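Local coordinates for protein 2-methyl-aconitate isomerase (Shewanella oneidensis, PDB 5K87) that isomerises 2-methyl-trans-aconitate to 2-methyl-cis-aconitate in the 2-methylcitrate cycle II that breaks down propionate, by base-catalysed proton abstraction, at residues Ala217-Ile220 / Thr226-Ile229; Thr200-Asp205 / Ala263-Leu268; Glu256-His261 / Pro282-Val287; Val306-Arg311 / Thr339-Ala344. The protein carries 1 engineered substitution. All blocks are in the same frame, centred on the assembly; numbering follows the deposited sequence. Where two conformers were deposited one is given.

Contact 1. Residues Ala217-Ile220 / Thr226-Ile229; sequences ATMI and TIFI
Ile220 holds CG1 anti to its backbone N (chi1 -169°), which turns its CG2 methyl toward Phe228. Phe228 has CG beside its backbone N (chi1 -68°), and its ring reaches back along its own strand toward Thr226. Ile220 CG2 meets Phe228 CE2 at 3.7 Å. The methyl comes to the edge of the ring, near its plane, and the two side chains cross obliquely. Thr226 CG2, from the same strand as the ring, lies over one ring face, offset toward the rim.

The two strands form a beta hairpin and run antiparallel. Thr218 and Phe228 are a hydrogen-bonded pair. Phe228 N donates to Thr218 O at 2.8 Å, almost straight, and Thr218 N returns a bond to Phe228 O at 2.9 Å. Ile220 and Thr226 are bonded in the same way, from N to O in both directions.

Between these pairs lies the non-hydrogen-bonded pair Met219 and Ile227. Met219 CG runs alongside Ile227 CG1 at 4.1 Å, and both side chains point the same way. That face packs on Met266 of helix 249-266. The face with Ile220, Thr226 and Phe228 packs on helix 324-334, consistent with the diaminopimelate epimerase-like fold, where a sheet wraps a central helix. Thr226 OG1 is hydrogen-bonded to Ile224 O. The nearest side-chain atoms of Thr226 and the substrate-binding Lys283 are about 4 Å apart.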
loop_
_atom_site.group_PDB
_atom_site.type_symbol
_atom_site.label_atom_id
_atom_site.label_comp_id
_atom_site.label_asym_id
_atom_site.label_seq_id
_atom_site.Cartn_x
_atom_site.Cartn_y
_atom_site.Cartn_z
ATOM N N ALA A 217 -16.311 8.930 28.852
ATOM C CA ALA A 217 -15.032 8.517 28.308
ATOM C C ALA A 217 -14.114 8.019 29.398
ATOM O O ALA A 217 -14.136 8.523 30.523
ATOM C CB ALA A 217 -14.382 9.673 27.567
ATOM N N THR A 218 -13.307 7.021 29.062
ATOM C CA THR A 218 -12.166 6.679 29.887
ATOM C C THR A 218 -10.915 7.134 29.162
ATOM O O THR A 218 -10.689 6.778 28.003
ATOM C CB THR A 218 -12.074 5.175 30.174
ATOM O OG1 THR A 218 -13.109 4.812 31.092
ATOM C CG2 THR A 218 -10.728 4.839 30.792
ATOM N N MET A 219 -10.122 7.950 29.832
ATOM C CA MET A 219 -8.873 8.444 29.284
ATOM C C MET A 219 -7.736 7.820 30.066
ATOM O O MET A 219 -7.579 8.058 31.268
ATOM C CB MET A 219 -8.849 9.967 29.368
ATOM C CG MET A 219 -9.781 10.606 28.344
ATOM S SD MET A 219 -10.193 12.343 28.602
ATOM C CE MET A 219 -11.390 12.194 29.925
ATOM N N ILE A 220 -6.961 6.993 29.380
ATOM C CA ILE A 220 -5.910 6.227 30.026
ATOM C C ILE A 220 -4.590 6.408 29.292
ATOM O O ILE A 220 -4.558 6.548 28.068
ATOM C CB ILE A 220 -6.305 4.733 30.108
ATOM C CG1 ILE A 220 -5.349 3.959 31.016
ATOM C CG2 ILE A 220 -6.400 4.104 28.718
ATOM C CD1 ILE A 220 -5.816 2.549 31.318
ATOM N N THR A 226 -4.879 7.093 25.290
ATOM C CA THR A 226 -6.055 6.648 24.560
ATOM C C THR A 226 -7.331 7.156 25.215
ATOM O O THR A 226 -7.466 7.128 26.449
ATOM C CB THR A 226 -6.109 5.098 24.482
ATOM O OG1 THR A 226 -4.888 4.606 23.917
ATOM C CG2 THR A 226 -7.265 4.646 23.610
ATOM N N ILE A 227 -8.258 7.619 24.386
ATOM C CA ILE A 227 -9.586 8.022 24.808
ATOM C C ILE A 227 -10.542 6.935 24.357
ATOM O O ILE A 227 -10.643 6.667 23.159
ATOM C CB ILE A 227 -10.001 9.322 24.105
ATOM C CG1 ILE A 227 -8.987 10.432 24.364
ATOM C CG2 ILE A 227 -11.388 9.736 24.540
ATOM C CD1 ILE A 227 -8.893 11.449 23.237
ATOM N N PHE A 228 -11.238 6.309 25.306
ATOM C CA PHE A 228 -12.262 5.321 24.999
ATOM C C PHE A 228 -13.653 5.905 25.241
ATOM O O PHE A 228 -13.920 6.453 26.311
ATOM C CB PHE A 228 -12.119 4.096 25.909
ATOM C CG PHE A 228 -10.889 3.277 25.655
ATOM C CD1 PHE A 228 -10.822 2.423 24.564
ATOM C CD2 PHE A 228 -9.817 3.328 26.527
ATOM C CE1 PHE A 228 -9.701 1.647 24.338
ATOM C CE2 PHE A 228 -8.693 2.559 26.307
ATOM C CZ PHE A 228 -8.635 1.716 25.212
ATOM N N ILE A 229 -14.536 5.782 24.264
ATOM C CA ILE A 229 -15.917 6.203 24.449
ATOM C C ILE A 229 -16.835 5.039 24.098
ATOM O O ILE A 229 -16.413 4.084 23.453
ATOM C CB ILE A 229 -16.231 7.451 23.606
ATOM C CG1 ILE A 229 -15.842 7.214 22.147
ATOM C CG2 ILE A 229 -15.486 8.667 24.162
ATOM C CD1 ILE A 229 -15.787 8.486 21.323
#

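Contact 2. Residues Thr200-Asp205 / Ala263-Leu268; sequences TGNLVD and ALRMGL
Thr200 and Arg265 make a small, partly buried side-chain contact between a loop and the last turn of helix 249-266. No hydrogen bond crosses it. Thr200 lays its aliphatic part over one face of the Arg265 guanidinium, with CG2 3.8 Å from NH1. The methyl sits toward the rim of that face, and the two side chains cross at about a right angle. Arg265 was modelled in two conformers, so its contacts with Thr200 and Asp205 hold for one of them and are less certain.

Asp205 adds charge but no salt bridge. Its OD1 stands 4.0 Å from Arg265 NH2, well out of the guanidinium plane, and no N-H points at it. The attraction is probably weak and loosely directed.

The carboxylate is held instead by its own loop. Thr200 OG1 donates to Asp205 OD2 at 2.6 Å. Asn202 ND2 donates to Asp205 OD1 at 2.8 Å. Both donors come in on the syn side of their oxygens. Thr200 OG1 also accepts from Asn202 N at 3.2 Å, which makes an ST turn. With a valine in place of Thr200, Asp205 OD2 would probably lose its hydroxyl partner and the turn its acceptor, leaving the carboxylate freer to rotate.

Across the contact, the helix ends in a Schellman motif at Gly267. Asp205 begins strand 205-209, which pairs with strand 213-221. Met219 of the latter strand touches Thr200, Asp205 and Met266, so the loop and the helix end both rest on it.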
loop_
_atom_site.group_PDB
_atom_site.type_symbol
_atom_site.label_atom_id
_atom_site.label_comp_id
_atom_site.label_asym_id
_atom_site.label_seq_id
_atom_site.Cartn_x
_atom_site.Cartn_y
_atom_site.Cartn_z
ATOM N N THR A 200 -6.772 12.403 34.294
ATOM C CA THR A 200 -7.819 13.201 34.937
ATOM C C THR A 200 -8.047 12.790 36.393
ATOM O O THR A 200 -8.752 13.474 37.137
ATOM C CB THR A 200 -9.162 13.066 34.214
ATOM O OG1 THR A 200 -9.672 11.743 34.415
ATOM C CG2 THR A 200 -9.007 13.337 32.728
ATOM N N GLY A 201 -7.473 11.660 36.790
ATOM C CA GLY A 201 -7.674 11.130 38.126
ATOM C C GLY A 201 -8.957 10.330 38.270
ATOM O O GLY A 201 -9.251 9.813 39.352
ATOM N N ASN A 202 -9.716 10.223 37.181
ATOM C CA ASN A 202 -10.995 9.516 37.185
ATOM C C ASN A 202 -10.986 8.323 36.238
ATOM O O ASN A 202 -10.367 8.377 35.169
ATOM C CB ASN A 202 -12.125 10.462 36.780
ATOM C CG ASN A 202 -12.161 11.717 37.627
ATOM O OD1 ASN A 202 -12.059 11.652 38.851
ATOM N ND2 ASN A 202 -12.291 12.868 36.975
ATOM N N LEU A 203 -11.685 7.261 36.625
ATOM C CA LEU A 203 -11.820 6.071 35.788
ATOM C C LEU A 203 -12.690 6.370 34.579
ATOM O O LEU A 203 -12.449 5.853 33.486
ATOM C CB LEU A 203 -12.447 4.928 36.585
ATOM C CG LEU A 203 -11.646 4.442 37.787
ATOM C CD1 LEU A 203 -12.366 3.296 38.480
ATOM C CD2 LEU A 203 -10.258 4.028 37.339
ATOM N N VAL A 204 -13.722 7.178 34.793
ATOM C CA VAL A 204 -14.592 7.638 33.723
ATOM C C VAL A 204 -14.783 9.138 33.877
ATOM O O VAL A 204 -14.744 9.674 34.987
ATOM C CB VAL A 204 -15.968 6.930 33.733
ATOM C CG1 VAL A 204 -15.799 5.416 33.626
ATOM C CG2 VAL A 204 -16.767 7.305 34.974
ATOM N N ASP A 205 -14.976 9.818 32.756
ATOM C CA ASP A 205 -15.224 11.241 32.767
ATOM C C ASP A 205 -16.369 11.530 31.829
ATOM O O ASP A 205 -16.766 10.678 31.033
ATOM C CB ASP A 205 -13.983 12.006 32.310
ATOM C CG ASP A 205 -12.889 12.018 33.354
ATOM O OD1 ASP A 205 -12.999 12.805 34.317
ATOM O OD2 ASP A 205 -11.916 11.247 33.215
ATOM N N ALA A 263 -7.730 15.205 24.262
ATOM C CA ALA A 263 -6.324 15.558 24.437
ATOM C C ALA A 263 -6.158 16.741 25.387
ATOM O O ALA A 263 -5.250 16.761 26.220
ATOM C CB ALA A 263 -5.691 15.869 23.106
ATOM N N LEU A 264 -7.035 17.725 25.249
ATOM C CA LEU A 264 -7.003 18.895 26.116
ATOM C C LEU A 264 -7.354 18.496 27.550
ATOM O O LEU A 264 -6.677 18.896 28.501
ATOM C CB LEU A 264 -7.984 19.948 25.600
ATOM C CG LEU A 264 -7.935 21.326 26.263
ATOM C CD1 LEU A 264 -6.594 21.977 25.997
ATOM C CD2 LEU A 264 -9.061 22.196 25.744
ATOM N N ARG A 265 -8.403 17.694 27.701
ATOM C CA ARG A 265 -8.839 17.248 29.022
ATOM C C ARG A 265 -7.761 16.425 29.731
ATOM O O ARG A 265 -7.632 16.482 30.959
ATOM C CB ARG A 265 -10.145 16.455 28.918
ATOM C CG ARG A 265 -10.722 16.013 30.252
ATOM C CD ARG A 265 -11.179 17.200 31.088
ATOM N NE ARG A 265 -11.540 16.796 32.443
ATOM C CZ ARG A 265 -10.681 16.741 33.455
ATOM N NH1 ARG A 265 -9.409 17.065 33.262
ATOM N NH2 ARG A 265 -11.090 16.360 34.658
ATOM N N MET A 266 -6.978 15.673 28.964
ATOM C CA MET A 266 -5.914 14.845 29.526
ATOM C C MET A 266 -4.681 15.653 29.888
ATOM O O MET A 266 -3.799 15.168 30.593
ATOM C CB MET A 266 -5.524 13.729 28.550
ATOM C CG MET A 266 -6.602 12.685 28.364
ATOM S SD MET A 266 -6.277 11.519 27.037
ATOM C CE MET A 266 -5.079 10.438 27.795
ATOM N N GLY A 267 -4.616 16.884 29.399
ATOM C CA GLY A 267 -3.459 17.726 29.631
ATOM C C GLY A 267 -2.327 17.470 28.654
ATOM O O GLY A 267 -1.196 17.902 28.872
ATOM N N LEU A 268 -2.621 16.768 27.562
ATOM C CA LEU A 268 -1.609 16.507 26.543
ATOM C C LEU A 268 -1.335 17.725 25.666
ATOM O O LEU A 268 -0.247 17.871 25.117
ATOM C CB LEU A 268 -2.017 15.322 25.670
ATOM C CG LEU A 268 -2.045 13.974 26.387
ATOM C CD1 LEU A 268 -2.723 12.945 25.496
ATOM C CD2 LEU A 268 -0.641 13.526 26.738
#

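Contact 3. Residues Glu256-His261 / Pro282-Val287; sequences ETIRAH and PKIAFV
Arg259 and Pro282 share the hydrogen bond of this buried contact. Arg259 NH1 donates to Pro282 O at 3.0 Å. The oxygen lies in the guanidinium plane, and the donor meets it on a lone pair. The same arginine packs its aliphatic part on Ile284, with Arg259 CB 4.1 Å from Ile284 CG2. With chi1 at -174°, the CG1 branch of Ile284 points opposite the backbone N and brings CD1 against the helix. There CD1 meets Ile258 CG2 at 3.7 Å, and the two isoleucines cross at about a right angle.

Helix 249-266 packs here on a face of the sheet that strand 283-288 shares with strands 225-230 and 308-314, a helix-on-sheet layer consistent with the diaminopimelate epimerase-like fold. Substrate-binding Lys283, between Pro282 and Ile284, points its CB away from the helix, and its NZ bonds Ser314 OG and His280 ND1.

Glu256, one turn earlier, positions the guanidinium. The two form a side-on salt bridge: Arg259 NE donates to Glu256 OE1 at 2.9 Å and Arg259 NH2 to Glu256 OE2 at 3.0 Å. Replacing Arg259 by a leucine is likely to leave Pro282 O and the Glu256 carboxylate without these donors. Further out, Arg259 NH2 also bonds Arg278 O, and Gln279 NE2 holds Glu256 OE2.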
loop_
_atom_site.group_PDB
_atom_site.type_symbol
_atom_site.label_atom_id
_atom_site.label_comp_id
_atom_site.label_asym_id
_atom_site.label_seq_id
_atom_site.Cartn_x
_atom_site.Cartn_y
_atom_site.Cartn_z
ATOM N N GLU A 256 -12.394 13.464 15.203
ATOM C CA GLU A 256 -11.241 14.325 15.401
ATOM C C GLU A 256 -11.504 15.415 16.445
ATOM O O GLU A 256 -10.631 15.720 17.250
ATOM C CB GLU A 256 -10.736 14.897 14.074
ATOM C CG GLU A 256 -9.527 15.833 14.221
ATOM C CD GLU A 256 -8.312 15.207 14.913
ATOM O OE1 GLU A 256 -8.201 13.965 15.023
ATOM O OE2 GLU A 256 -7.436 15.981 15.347
ATOM N N THR A 257 -12.702 16.000 16.420
ATOM C CA THR A 257 -13.056 17.018 17.408
ATOM C C THR A 257 -13.101 16.418 18.813
ATOM O O THR A 257 -12.618 17.023 19.766
ATOM C CB THR A 257 -14.393 17.713 17.072
ATOM O OG1 THR A 257 -14.319 18.287 15.759
ATOM C CG2 THR A 257 -14.678 18.816 18.082
ATOM N N ILE A 258 -13.660 15.219 18.936
ATOM C CA ILE A 258 -13.706 14.539 20.220
ATOM C C ILE A 258 -12.285 14.212 20.699
ATOM O O ILE A 258 -11.956 14.415 21.870
ATOM C CB ILE A 258 -14.575 13.275 20.175
ATOM C CG1 ILE A 258 -16.015 13.636 19.789
ATOM C CG2 ILE A 258 -14.563 12.602 21.530
ATOM C CD1 ILE A 258 -16.879 12.440 19.429
ATOM N N ARG A 259 -11.443 13.729 19.784
ATOM C CA ARG A 259 -10.053 13.414 20.109
ATOM C C ARG A 259 -9.313 14.655 20.622
ATOM O O ARG A 259 -8.576 14.588 21.602
ATOM C CB ARG A 259 -9.330 12.816 18.898
ATOM C CG ARG A 259 -7.974 12.193 19.228
ATOM C CD ARG A 259 -7.196 11.817 17.957
ATOM N NE ARG A 259 -6.716 13.009 17.273
ATOM C CZ ARG A 259 -5.557 13.606 17.526
ATOM N NH1 ARG A 259 -4.699 13.116 18.414
ATOM N NH2 ARG A 259 -5.247 14.707 16.865
ATOM N N ALA A 260 -9.520 15.790 19.957
ATOM C CA ALA A 260 -8.890 17.043 20.368
ATOM C C ALA A 260 -9.327 17.452 21.770
ATOM O O ALA A 260 -8.509 17.838 22.600
ATOM C CB ALA A 260 -9.222 18.136 19.378
ATOM N N HIS A 261 -10.626 17.368 22.031
ATOM C CA HIS A 261 -11.131 17.728 23.346
ATOM C C HIS A 261 -10.642 16.768 24.422
ATOM O O HIS A 261 -10.358 17.182 25.548
ATOM C CB HIS A 261 -12.653 17.850 23.325
ATOM C CG HIS A 261 -13.125 19.150 22.759
ATOM N ND1 HIS A 261 -13.248 19.373 21.404
ATOM C CD2 HIS A 261 -13.449 20.317 23.363
ATOM C CE1 HIS A 261 -13.656 20.612 21.200
ATOM N NE2 HIS A 261 -13.786 21.206 22.372
ATOM N N PRO A 282 -3.239 11.795 21.451
ATOM C CA PRO A 282 -3.741 10.489 21.883
ATOM C C PRO A 282 -4.499 9.797 20.760
ATOM O O PRO A 282 -4.869 10.432 19.763
ATOM C CB PRO A 282 -4.724 10.858 22.995
ATOM C CG PRO A 282 -5.268 12.199 22.557
ATOM C CD PRO A 282 -4.064 12.898 21.976
ATOM N N LYS A 283 -4.731 8.502 20.929
ATOM C CA LYS A 283 -5.634 7.762 20.060
ATOM C C LYS A 283 -7.062 7.886 20.582
ATOM O O LYS A 283 -7.282 8.171 21.770
ATOM C CB LYS A 283 -5.226 6.286 20.038
ATOM C CG LYS A 283 -3.789 6.056 19.572
ATOM C CD LYS A 283 -3.553 6.519 18.137
ATOM C CE LYS A 283 -2.159 6.146 17.644
ATOM N NZ LYS A 283 -1.888 6.731 16.289
ATOM N N ILE A 284 -8.032 7.672 19.699
ATOM C CA ILE A 284 -9.431 7.587 20.095
ATOM C C ILE A 284 -10.021 6.255 19.634
ATOM O O ILE A 284 -9.716 5.768 18.537
ATOM C CB ILE A 284 -10.252 8.796 19.572
ATOM C CG1 ILE A 284 -11.687 8.768 20.106
ATOM C CG2 ILE A 284 -10.186 8.910 18.048
ATOM C CD1 ILE A 284 -12.392 10.108 19.970
ATOM N N ALA A 285 -10.841 5.659 20.491
ATOM C CA ALA A 285 -11.423 4.345 20.250
ATOM C C ALA A 285 -12.823 4.280 20.825
ATOM O O ALA A 285 -13.182 5.040 21.732
ATOM C CB ALA A 285 -10.555 3.265 20.867
ATOM N N PHE A 286 -13.624 3.371 20.300
ATOM C CA PHE A 286 -14.955 3.156 20.845
ATOM C C PHE A 286 -15.189 1.690 21.178
ATOM O O PHE A 286 -14.640 0.796 20.523
ATOM C CB PHE A 286 -16.069 3.786 19.988
ATOM C CG PHE A 286 -16.126 3.322 18.553
ATOM C CD1 PHE A 286 -15.332 3.920 17.582
ATOM C CD2 PHE A 286 -17.034 2.352 18.157
ATOM C CE1 PHE A 286 -15.416 3.526 16.256
ATOM C CE2 PHE A 286 -17.121 1.961 16.830
ATOM C CZ PHE A 286 -16.310 2.550 15.882
ATOM N N VAL A 287 -15.984 1.458 22.225
ATOM C CA VAL A 287 -16.122 0.130 22.810
ATOM C C VAL A 287 -17.587 -0.276 22.923
ATOM O O VAL A 287 -18.477 0.578 22.967
ATOM C CB VAL A 287 -15.474 0.059 24.225
ATOM C CG1 VAL A 287 -14.030 0.519 24.169
ATOM C CG2 VAL A 287 -16.259 0.888 25.251
#

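Contact 4. Residues Val306-Arg311 / Thr339-Ala344; sequences VDLLVR and TLVNLA
Leu308 packs against Val341 and Ala344, joining strand 308-314 to the short helix 340-344. This is helix-on-sheet packing in what is probably the epimerase-like fold of the family. Strand 308-314 lies between strand 283-288, antiparallel to it, and strand 352-357, parallel to it.

The apolar contacts all go through Leu308. Its CG sits between the backbone N and the carbonyl carbon (chi1 75°), a crowded position that swings CD1 toward the helix. Leu308 CD1 touches Val341 CG1 at 3.7 Å, the two side chains meeting at a slant. The same methyl reaches Ala344 CB at 4.1 Å. Val341 lies one turn before Ala344, so CD1 meets neighbouring turns of one helix side. Val353 and Phe355 of strand 352-357 also touch Leu308. Ile330 of helix 324-334 touches Val341.

No hydrogen bond links the two segments. Asp307 O and Ala344 O approach to 3.6 Å, but both are acceptors. Asp307 OD2 turns instead to Arg354 N on strand 352-357.

Polar bonds within 339-344 and to the flanking chain fix the helix. Asn342 points away from Leu308. Its ND2 donates to Ala334 O and Gly348 O, and its OD1 accepts from Gly338 N. This ties the helix to the chain before and after it. Thr339 is the N-cap: its OG1 donates to Ala333 O and accepts from Asn342 N at 3.0 Å, with an N-H...O angle of 165°.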
loop_
_atom_site.group_PDB
_atom_site.type_symbol
_atom_site.label_atom_id
_atom_site.label_comp_id
_atom_site.label_asym_id
_atom_site.label_seq_id
_atom_site.Cartn_x
_atom_site.Cartn_y
_atom_site.Cartn_z
ATOM N N VAL A 306 -15.638 -13.317 22.226
ATOM C CA VAL A 306 -14.984 -12.112 22.719
ATOM C C VAL A 306 -15.580 -11.621 24.026
ATOM O O VAL A 306 -16.723 -11.941 24.370
ATOM C CB VAL A 306 -15.053 -10.962 21.682
ATOM C CG1 VAL A 306 -14.282 -11.333 20.423
ATOM C CG2 VAL A 306 -16.502 -10.616 21.368
ATOM N N ASP A 307 -14.792 -10.838 24.751
ATOM C CA ASP A 307 -15.240 -10.195 25.977
ATOM C C ASP A 307 -15.816 -8.806 25.717
ATOM O O ASP A 307 -16.584 -8.286 26.527
ATOM C CB ASP A 307 -14.084 -10.098 26.972
ATOM C CG ASP A 307 -13.575 -11.452 27.393
ATOM O OD1 ASP A 307 -14.339 -12.186 28.059
ATOM O OD2 ASP A 307 -12.421 -11.789 27.068
ATOM N N LEU A 308 -15.428 -8.193 24.600
ATOM C CA LEU A 308 -15.927 -6.868 24.220
ATOM C C LEU A 308 -15.513 -6.578 22.782
ATOM O O LEU A 308 -14.727 -7.323 22.192
ATOM C CB LEU A 308 -15.400 -5.766 25.155
ATOM C CG LEU A 308 -13.935 -5.352 24.982
ATOM C CD1 LEU A 308 -13.708 -4.000 25.631
ATOM C CD2 LEU A 308 -12.970 -6.374 25.568
ATOM N N LEU A 309 -16.058 -5.505 22.225
ATOM C CA LEU A 309 -15.669 -5.004 20.911
ATOM C C LEU A 309 -14.922 -3.699 21.089
ATOM O O LEU A 309 -15.317 -2.855 21.899
ATOM C CB LEU A 309 -16.909 -4.731 20.073
ATOM C CG LEU A 309 -17.830 -5.932 19.893
ATOM C CD1 LEU A 309 -18.976 -5.556 18.979
ATOM C CD2 LEU A 309 -17.083 -7.141 19.361
ATOM N N VAL A 310 -13.837 -3.526 20.334
ATOM C CA VAL A 310 -13.139 -2.248 20.300
ATOM C C VAL A 310 -12.748 -1.905 18.876
ATOM O O VAL A 310 -12.186 -2.737 18.158
ATOM C CB VAL A 310 -11.860 -2.233 21.171
ATOM C CG1 VAL A 310 -11.314 -0.808 21.258
ATOM C CG2 VAL A 310 -12.119 -2.790 22.575
ATOM N N ARG A 311 -13.056 -0.677 18.479
ATOM C CA ARG A 311 -12.619 -0.117 17.204
ATOM C C ARG A 311 -11.783 1.103 17.538
ATOM O O ARG A 311 -12.135 1.860 18.440
ATOM C CB ARG A 311 -13.829 0.304 16.381
ATOM C CG ARG A 311 -14.261 -0.704 15.335
ATOM C CD ARG A 311 -14.592 -2.073 15.898
ATOM N NE ARG A 311 -15.190 -2.898 14.855
ATOM C CZ ARG A 311 -15.349 -4.216 14.925
ATOM N NH1 ARG A 311 -14.975 -4.894 16.003
ATOM N NH2 ARG A 311 -15.905 -4.853 13.914
ATOM N N THR A 339 -13.607 1.204 34.543
ATOM C CA THR A 339 -13.362 1.928 33.289
ATOM C C THR A 339 -14.425 1.532 32.276
ATOM O O THR A 339 -15.076 0.499 32.422
ATOM C CB THR A 339 -11.979 1.630 32.675
ATOM O OG1 THR A 339 -11.942 0.278 32.217
ATOM C CG2 THR A 339 -10.855 1.891 33.667
ATOM N N LEU A 340 -14.608 2.343 31.238
ATOM C CA LEU A 340 -15.578 2.006 30.206
ATOM C C LEU A 340 -15.226 0.695 29.509
ATOM O O LEU A 340 -16.105 -0.042 29.079
ATOM C CB LEU A 340 -15.693 3.126 29.173
ATOM C CG LEU A 340 -16.329 4.432 29.644
ATOM C CD1 LEU A 340 -16.685 5.288 28.440
ATOM C CD2 LEU A 340 -17.558 4.171 30.503
ATOM N N VAL A 341 -13.930 0.420 29.381
ATOM C CA VAL A 341 -13.477 -0.811 28.755
ATOM C C VAL A 341 -13.844 -2.002 29.645
ATOM O O VAL A 341 -14.396 -2.997 29.192
ATOM C CB VAL A 341 -11.954 -0.771 28.520
ATOM C CG1 VAL A 341 -11.467 -2.077 27.924
ATOM C CG2 VAL A 341 -11.574 0.418 27.621
ATOM N N ASN A 342 -13.537 -1.870 30.929
ATOM C CA ASN A 342 -13.892 -2.880 31.914
ATOM C C ASN A 342 -15.396 -3.152 31.921
ATOM O O ASN A 342 -15.829 -4.302 31.945
ATOM C CB ASN A 342 -13.421 -2.435 33.286
ATOM C CG ASN A 342 -13.878 -3.366 34.380
ATOM O OD1 ASN A 342 -14.867 -3.092 35.061
ATOM N ND2 ASN A 342 -13.173 -4.477 34.551
ATOM N N LEU A 343 -16.189 -2.092 31.859
ATOM C CA LEU A 343 -17.637 -2.241 31.920
ATOM C C LEU A 343 -18.192 -2.905 30.662
ATOM O O LEU A 343 -19.110 -3.718 30.739
ATOM C CB LEU A 343 -18.306 -0.892 32.171
ATOM C CG LEU A 343 -18.034 -0.284 33.551
ATOM C CD1 LEU A 343 -18.685 1.081 33.657
ATOM C CD2 LEU A 343 -18.524 -1.198 34.667
ATOM N N ALA A 344 -17.626 -2.574 29.501
ATOM C CA ALA A 344 -18.033 -3.217 28.260
ATOM C C ALA A 344 -17.759 -4.714 28.335
ATOM O O ALA A 344 -18.461 -5.516 27.716
ATOM C CB ALA A 344 -17.311 -2.594 27.062
#

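From the N terminus, 200-205 comes first and opens contact 2. The hairpin of contact 1 then closes within that long loop. Helix 249-266 follows. Its 256-261 part opens contact 3 before 263-268, its last turn and the residues just after it, closes contact 2, so contacts 2 and 3 cross along the chain. Contact 3 closes at 282-287. Contact 4 comes later, in series, and closes a loop that includes helix 324-334. Strand 283-288 pairs with 225-230 of contact 1 and with 308-314 of contact 4, so three contacts meet in one run of strands. Thr218 OG1 bonds both Leu203 O and Leu340 N, tying contact 1 to contacts 2 and 4.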